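Local coordinates for Lmo1499 protein (Listeria monocytogenes, PDB 4IIW) that probably acts as a lytic transglycosylase that cleaves nascent peptidoglycan strands internally and thereby ends their elongation, at residues K153-T158 against A200-I205; D77-A82 against K99-K104. One frame throughout, in Å; residues are numbered along the deposited sequence.

Contact 1 of 2, residues K153-T158 against A200-I205; sequences KAYPET and ATDVNI
At the exit of helix 145-154, the turn carrying Tyr-155 and Thr-158 packs against the C-terminal turn of helix 190-204, with Asp-202 at the centre. The side chain of Asp-202 reaches the turn because its CG lies anti to the backbone N (chi1 -176°). Thr-158 donates a hydrogen bond from OG1 to Asp-202 OD1; the refined separation of 2.4 Å is too short to be taken literally at this resolution. A water bridges the same pair of segments, accepting from Glu-157 N at 2.8 Å and donating to Asp-202 OD1 at 2.9 Å. The other carboxylate oxygen, Asp-202 OD2, lies in the ring plane of Tyr-155, 3.8 Å from CD1 at the ring edge, with the carboxylate turned 61° from the ring. On the apolar side, Thr-158 CG2 meets Thr-201 CG2 at 3.9 Å and Ile-205 CD1 at 4.1 Å, while Thr-201 OG1 is bonded to the carbonyl O of Tyr-175. The turn itself is closed by Thr-158 N bonding to Tyr-155 O. Arg-209 forms a salt bridge to Asp-202 OD1 and hydrogen-bonds to Thr-158 OG1 and Glu-157 O. With hydroxyl, water and guanidinium all directed at OD1, Asp-202 is likely to be ionised.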
ATOM      1  N   LYS B 153      61.348  20.215  -9.898  1.00 49.91           N
ATOM      2  CA  LYS B 153      62.296  20.817  -8.992  1.00 50.88           C
ATOM      3  C   LYS B 153      62.534  19.942  -7.745  1.00 49.33           C
ATOM      4  O   LYS B 153      63.668  19.828  -7.272  1.00 49.78           O
ATOM      5  CB  LYS B 153      61.781  22.209  -8.587  1.00 52.48           C
ATOM      6  CG  LYS B 153      62.841  23.159  -8.022  1.00 56.45           C
ATOM      7  CD  LYS B 153      63.873  23.592  -9.094  1.00 57.61           C
ATOM      8  CE  LYS B 153      64.970  24.463  -8.494  1.00 57.75           C
ATOM      9  NZ  LYS B 153      65.685  23.758  -7.390  1.00 56.01           N
ATOM     10  N   ALA B 154      61.474  19.320  -7.228  1.00 46.56           N
ATOM     11  CA  ALA B 154      61.560  18.525  -6.002  1.00 46.01           C
ATOM     12  C   ALA B 154      62.170  17.134  -6.178  1.00 45.89           C
ATOM     13  O   ALA B 154      62.775  16.592  -5.236  1.00 44.34           O
ATOM     14  CB  ALA B 154      60.170  18.401  -5.352  1.00 44.64           C
ATOM     15  N   TYR B 155      61.984  16.556  -7.365  1.00 45.86           N
ATOM     16  CA  TYR B 155      62.497  15.219  -7.680  1.00 45.61           C
ATOM     17  C   TYR B 155      63.256  15.243  -9.018  1.00 47.59           C
ATOM     18  O   TYR B 155      62.882  14.568  -9.978  1.00 46.52           O
ATOM     19  CB  TYR B 155      61.337  14.240  -7.694  1.00 44.39           C
ATOM     20  CG  TYR B 155      60.627  14.266  -6.388  1.00 41.47           C
ATOM     21  CD1 TYR B 155      61.088  13.519  -5.324  1.00 38.15           C
ATOM     22  CD2 TYR B 155      59.532  15.077  -6.190  1.00 44.09           C
ATOM     23  CE1 TYR B 155      60.465  13.562  -4.106  1.00 38.89           C
ATOM     24  CE2 TYR B 155      58.885  15.116  -4.954  1.00 43.79           C
ATOM     25  CZ  TYR B 155      59.361  14.361  -3.921  1.00 38.99           C
ATOM     26  OH  TYR B 155      58.754  14.398  -2.685  1.00 45.52           O
ATOM     27  N   PRO B 156      64.376  15.980  -9.048  1.00 49.35           N
ATOM     28  CA  PRO B 156      65.128  16.205 -10.276  1.00 51.89           C
ATOM     29  C   PRO B 156      65.772  14.978 -10.912  1.00 53.29           C
ATOM     30  O   PRO B 156      66.070  15.015 -12.110  1.00 53.25           O
ATOM     31  CB  PRO B 156      66.188  17.224  -9.852  1.00 52.62           C
ATOM     32  CG  PRO B 156      66.380  16.995  -8.400  1.00 51.99           C
ATOM     33  CD  PRO B 156      65.117  16.423  -7.853  1.00 49.17           C
ATOM     34  N   GLU B 157      65.994  13.918 -10.135  1.00 54.29           N
ATOM     35  CA  GLU B 157      66.601  12.695 -10.676  1.00 56.63           C
ATOM     36  C   GLU B 157      65.530  11.849 -11.374  1.00 55.06           C
ATOM     37  O   GLU B 157      65.857  11.003 -12.212  1.00 56.51           O
ATOM     38  CB  GLU B 157      67.207  11.811  -9.579  1.00 58.08           C
ATOM     39  CG  GLU B 157      68.050  12.484  -8.507  1.00 65.76           C
ATOM     40  CD  GLU B 157      69.205  13.269  -9.053  1.00 76.86           C
ATOM     41  OE1 GLU B 157      69.644  12.996 -10.197  1.00 82.55           O
ATOM     42  OE2 GLU B 157      69.684  14.165  -8.317  1.00 86.42           O
ATOM     43  N   THR B 158      64.262  12.090 -11.030  1.00 51.50           N
ATOM     44  CA  THR B 158      63.151  11.271 -11.502  1.00 48.90           C
ATOM     45  C   THR B 158      62.261  11.929 -12.517  1.00 47.70           C
ATOM     46  O   THR B 158      62.007  11.344 -13.549  1.00 48.65           O
ATOM     47  CB  THR B 158      62.294  10.817 -10.296  1.00 48.19           C
ATOM     48  OG1 THR B 158      63.087   9.983  -9.444  1.00 50.02           O
ATOM     49  CG2 THR B 158      61.086  10.031 -10.743  1.00 47.21           C
ATOM     50  N   ALA B 200      57.120   8.332  -4.050  1.00 42.17           N
ATOM     51  CA  ALA B 200      57.247   6.876  -4.015  1.00 43.08           C
ATOM     52  C   ALA B 200      57.992   6.390  -5.270  1.00 43.33           C
ATOM     53  O   ALA B 200      58.841   5.501  -5.189  1.00 43.22           O
ATOM     54  CB  ALA B 200      55.885   6.211  -3.906  1.00 42.54           C
ATOM     55  N   THR B 201      57.685   6.984  -6.424  1.00 42.65           N
ATOM     56  CA  THR B 201      58.345   6.575  -7.656  1.00 43.71           C
ATOM     57  C   THR B 201      59.845   6.815  -7.512  1.00 45.54           C
ATOM     58  O   THR B 201      60.636   5.919  -7.742  1.00 46.90           O
ATOM     59  CB  THR B 201      57.805   7.322  -8.899  1.00 44.20           C
ATOM     60  OG1 THR B 201      56.437   6.942  -9.155  1.00 42.02           O
ATOM     61  CG2 THR B 201      58.689   7.020 -10.145  1.00 40.97           C
ATOM     62  N   ASP B 202      60.207   8.027  -7.092  1.00 45.86           N
ATOM     63  CA  ASP B 202      61.590   8.427  -6.889  1.00 46.94           C
ATOM     64  C   ASP B 202      62.317   7.465  -5.952  1.00 48.87           C
ATOM     65  O   ASP B 202      63.424   7.051  -6.246  1.00 52.71           O
ATOM     66  CB  ASP B 202      61.644   9.861  -6.326  1.00 46.78           C
ATOM     67  CG  ASP B 202      63.074  10.393  -6.169  1.00 51.63           C
ATOM     68  OD1 ASP B 202      63.747  10.641  -7.205  1.00 54.86           O
ATOM     69  OD2 ASP B 202      63.500  10.620  -5.007  1.00 52.23           O
ATOM     70  N   VAL B 203      61.691   7.111  -4.835  1.00 48.83           N
ATOM     71  CA  VAL B 203      62.291   6.204  -3.873  1.00 50.16           C
ATOM     72  C   VAL B 203      62.448   4.795  -4.403  1.00 53.08           C
ATOM     73  O   VAL B 203      63.469   4.149  -4.196  1.00 56.70           O
ATOM     74  CB  VAL B 203      61.406   6.052  -2.626  1.00 50.16           C
ATOM     75  CG1 VAL B 203      61.962   4.957  -1.703  1.00 45.39           C
ATOM     76  CG2 VAL B 203      61.247   7.399  -1.898  1.00 47.41           C
ATOM     77  N   ASN B 204      61.432   4.329  -5.105  1.00 54.14           N
ATOM     78  CA  ASN B 204      61.369   2.936  -5.514  1.00 55.81           C
ATOM     79  C   ASN B 204      62.080   2.553  -6.780  1.00 57.55           C
ATOM     80  O   ASN B 204      62.174   1.366  -7.078  1.00 61.21           O
ATOM     81  CB  ASN B 204      59.904   2.481  -5.522  1.00 55.22           C
ATOM     82  CG  ASN B 204      59.311   2.433  -4.104  1.00 55.90           C
ATOM     83  OD1 ASN B 204      59.872   1.797  -3.214  1.00 60.06           O
ATOM     84  ND2 ASN B 204      58.193   3.104  -3.897  1.00 49.27           N
ATOM     85  N   ILE B 205      62.581   3.530  -7.525  1.00 57.04           N
ATOM     86  CA  ILE B 205      63.356   3.219  -8.700  1.00 58.16           C
ATOM     87  C   ILE B 205      64.840   3.401  -8.392  1.00 62.03           C
ATOM     88  O   ILE B 205      65.695   3.178  -9.265  1.00 63.83           O
ATOM     89  CB  ILE B 205      62.971   4.072  -9.924  1.00 56.53           C
ATOM     90  CG1 ILE B 205      63.317   5.545  -9.707  1.00 56.08           C
ATOM     91  CG2 ILE B 205      61.507   3.891 -10.258  1.00 53.98           C
ATOM     92  CD1 ILE B 205      63.017   6.385 -10.911  1.00 55.65           C
TER
HETATM   93  O   HOH W   1      65.092  13.192  -7.589  1.00 39.21           O

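Contact 2 of 2, residues D77-A82 against K99-K104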
ATOM      1  N   ASP B  77      11.274   9.281  -3.414  1.00 42.46           N
ATOM      2  CA  ASP B  77      12.711   9.285  -3.142  1.00 44.52           C
ATOM      3  C   ASP B  77      13.456   8.664  -4.314  1.00 45.64           C
ATOM      4  O   ASP B  77      14.161   7.651  -4.161  1.00 45.25           O
ATOM      5  CB  ASP B  77      12.985   8.439  -1.880  1.00 43.73           C
ATOM      6  CG  ASP B  77      12.333   9.027  -0.597  1.00 45.41           C
ATOM      7  OD1 ASP B  77      12.195  10.259  -0.487  1.00 42.49           O
ATOM      8  OD2 ASP B  77      11.987   8.250   0.318  1.00 49.31           O
ATOM      9  N   THR B  78      13.309   9.263  -5.491  1.00 47.29           N
ATOM     10  CA  THR B  78      13.901   8.702  -6.703  1.00 47.73           C
ATOM     11  C   THR B  78      15.350   9.129  -6.995  1.00 50.63           C
ATOM     12  O   THR B  78      15.991   8.554  -7.877  1.00 52.13           O
ATOM     13  CB  THR B  78      13.041   9.049  -7.945  1.00 48.17           C
ATOM     14  OG1 THR B  78      12.956  10.473  -8.087  1.00 49.44           O
ATOM     15  CG2 THR B  78      11.654   8.471  -7.802  1.00 47.91           C
ATOM     16  N   ASN B  79      15.857  10.119  -6.274  1.00 51.88           N
ATOM     17  CA  ASN B  79      17.226  10.597  -6.461  1.00 54.94           C
ATOM     18  C   ASN B  79      18.281   9.691  -5.789  1.00 54.97           C
ATOM     19  O   ASN B  79      19.074  10.153  -4.977  1.00 58.68           O
ATOM     20  CB  ASN B  79      17.351  12.049  -5.940  1.00 57.31           C
ATOM     21  CG  ASN B  79      16.962  12.196  -4.441  1.00 56.66           C
ATOM     22  OD1 ASN B  79      16.188  11.409  -3.897  1.00 53.31           O
ATOM     23  ND2 ASN B  79      17.504  13.218  -3.791  1.00 57.92           N
ATOM     24  N   LEU B  80      18.318   8.413  -6.156  1.00 52.72           N
ATOM     25  CA  LEU B  80      19.245   7.462  -5.537  1.00 52.16           C
ATOM     26  C   LEU B  80      20.601   7.390  -6.285  1.00 54.93           C
ATOM     27  O   LEU B  80      20.679   6.973  -7.447  1.00 55.59           O
ATOM     28  CB  LEU B  80      18.599   6.084  -5.456  1.00 48.98           C
ATOM     29  CG  LEU B  80      17.163   5.978  -4.869  1.00 48.45           C
ATOM     30  CD1 LEU B  80      16.629   4.541  -4.987  1.00 41.85           C
ATOM     31  CD2 LEU B  80      17.060   6.441  -3.434  1.00 42.65           C
ATOM     32  N   LYS B  81      21.669   7.757  -5.586  1.00 56.56           N
ATOM     33  CA  LYS B  81      23.000   7.819  -6.177  1.00 59.94           C
ATOM     34  C   LYS B  81      23.654   6.448  -6.382  1.00 58.29           C
ATOM     35  O   LYS B  81      23.544   5.581  -5.541  1.00 57.25           O
ATOM     36  CB  LYS B  81      23.901   8.692  -5.289  1.00 63.57           C
ATOM     37  CG  LYS B  81      23.365  10.116  -5.009  1.00 67.48           C
ATOM     38  CD  LYS B  81      23.255  10.982  -6.280  1.00 74.54           C
ATOM     39  CE  LYS B  81      22.658  12.376  -5.985  1.00 79.44           C
ATOM     40  NZ  LYS B  81      21.246  12.291  -5.441  1.00 80.30           N
ATOM     41  N   ALA B  82      24.335   6.262  -7.512  1.00 59.68           N
ATOM     42  CA  ALA B  82      25.057   5.011  -7.782  1.00 59.86           C
ATOM     43  C   ALA B  82      26.279   4.923  -6.855  1.00 61.29           C
ATOM     44  O   ALA B  82      26.709   5.930  -6.310  1.00 63.95           O
ATOM     45  CB  ALA B  82      25.501   4.949  -9.252  1.00 60.13           C
ATOM     46  N   LYS B  99      20.595   6.903   2.879  1.00 62.80           N
ATOM     47  CA  LYS B  99      22.018   6.768   2.516  1.00 64.37           C
ATOM     48  C   LYS B  99      22.224   6.936   1.011  1.00 63.20           C
ATOM     49  O   LYS B  99      23.145   7.620   0.574  1.00 66.35           O
ATOM     50  CB  LYS B  99      22.597   5.407   2.930  1.00 64.29           C
ATOM     51  CG  LYS B  99      23.168   5.297   4.349  1.00 67.55           C
ATOM     52  CD  LYS B  99      23.717   3.873   4.597  1.00 67.28           C
ATOM     53  CE  LYS B  99      24.633   3.768   5.825  1.00 75.31           C
ATOM     54  NZ  LYS B  99      25.971   4.384   5.602  1.00 75.78           N
HETATM   55  N   MSE B 100      21.375   6.305   0.217  1.00 59.71           N
HETATM   56  CA  MSE B 100      21.488   6.415  -1.237  1.00 59.12           C
HETATM   57  C   MSE B 100      21.149   7.830  -1.748  1.00 59.20           C
HETATM   58  O   MSE B 100      21.784   8.318  -2.666  1.00 59.78           O
HETATM   59  CB  MSE B 100      20.631   5.349  -1.922  1.00 56.40           C
HETATM   60  CG  MSE B 100      21.091   3.930  -1.621  1.00 56.73           C
HETATM   61 SE   MSE B 100      20.062   2.523  -2.463  0.93 52.83          SE
HETATM   62  CE  MSE B 100      21.081   1.031  -1.828  1.00 54.93           C
ATOM     63  N   GLN B 101      20.160   8.478  -1.152  1.00 58.60           N
ATOM     64  CA  GLN B 101      19.804   9.837  -1.546  1.00 60.43           C
ATOM     65  C   GLN B 101      20.979  10.767  -1.326  1.00 64.65           C
ATOM     66  O   GLN B 101      21.397  11.481  -2.237  1.00 65.46           O
ATOM     67  CB  GLN B 101      18.588  10.362  -0.764  1.00 59.80           C
ATOM     68  CG  GLN B 101      17.251   9.791  -1.232  1.00 56.46           C
ATOM     69  CD  GLN B 101      16.068  10.399  -0.504  1.00 57.03           C
ATOM     70  OE1 GLN B 101      15.927  10.245   0.711  1.00 60.83           O
ATOM     71  NE2 GLN B 101      15.195  11.071  -1.248  1.00 48.43           N
ATOM     72  N   GLU B 102      21.504  10.744  -0.107  1.00 67.26           N
ATOM     73  CA  GLU B 102      22.654  11.573   0.276  1.00 72.15           C
ATOM     74  C   GLU B 102      23.954  11.072  -0.348  1.00 72.65           C
ATOM     75  O   GLU B 102      24.933  11.794  -0.413  1.00 77.10           O
ATOM     76  CB  GLU B 102      22.793  11.604   1.801  1.00 74.38           C
ATOM     77  CG  GLU B 102      21.628  12.292   2.514  1.00 79.30           C
ATOM     78  CD  GLU B 102      21.588  12.002   4.014  1.00 86.00           C
ATOM     79  OE1 GLU B 102      22.579  11.479   4.556  1.00 89.95           O
ATOM     80  OE2 GLU B 102      20.548  12.283   4.651  1.00 90.91           O
ATOM     81  N   GLY B 103      23.959   9.828  -0.796  1.00 70.07           N
ATOM     82  CA  GLY B 103      25.135   9.251  -1.423  1.00 70.92           C
ATOM     83  C   GLY B 103      26.246   8.974  -0.434  1.00 73.37           C
ATOM     84  O   GLY B 103      27.421   9.153  -0.759  1.00 76.66           O
ATOM     85  N   LYS B 104      25.876   8.535   0.772  1.00 71.64           N
ATOM     86  CA  LYS B 104      26.849   8.223   1.808  1.00 73.79           C
ATOM     87  C   LYS B 104      27.388   6.834   1.550  1.00 71.24           C
ATOM     88  O   LYS B 104      27.008   5.871   2.200  1.00 70.50           O
ATOM     89  CB  LYS B 104      26.244   8.343   3.215  1.00 74.84           C
ATOM     90  CG  LYS B 104      25.832   9.789   3.631  1.00 78.44           C
ATOM     91  CD  LYS B 104      27.001  10.827   3.690  1.00 86.71           C
ATOM     92  CE  LYS B 104      28.015  10.534   4.807  1.00 92.33           C
ATOM     93  NZ  LYS B 104      28.993  11.647   5.037  1.00 96.73           N
TER
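Gln-101, Met-100 and Lys-81 carry most of the interface. Gln-101 runs extended from the helix, and its amide NE2 donates to Asn-79 OD1 at 2.8 Å along a nearly straight path (162° at the hydrogen). The bond lies in the carbonyl plane of Asn-79, on a lone pair, and close to the amide plane of Gln-101, although the two amides stand almost perpendicular (88°). A second, weak bond from the same NE2 goes to Asp-77 OD1 at 3.2 Å. Next to the aliphatic part of Gln-101, Leu-80 CD2 touches Gln-101 CG and Met-100 CB, each at 4.0 Å; the rest of Met-100, a selenomethionine, packs on Ile-52 and Leu-56 of helix 49-58. Met-100 and Gln-101 lie in the last turn of helix 93-102, which ends in a Schellman motif with Gly-103 as the positive-phi C-prime residue. This turn offers carbonyls to the loop preceding strand 83-87: Lys-81 N donates to Met-100 O at 3.0 Å. Bent at chi2 and chi4, the chain of Lys-81 brings its CG within 4.1 Å of Gly-103 CA and folds back, bringing NZ to Asn-79 O at 3.1 Å and, weakly, to Gln-101 O at 3.3 Å.

Both contacts fasten a turn or loop to the C-terminal end of a helix, but they lie in separate parts of an elongated chain. Their centres are about 42 Å apart and their nearest atoms about 29 Å, so they do not meet; in sequence, both segments of contact 2 precede those of contact 1. They also differ in chemistry: contact 1 centres on a carboxylate, whereas contact 2 combines side-chain amides with main-chain carbonyls. Contact 2 is also close to a second subunit, whose Ala-90 packs on Thr-78 and Asn-79; no other chain of the assembly touches contact 1. Neither contact is near Glu-232, the residue predicted to be important for catalysis.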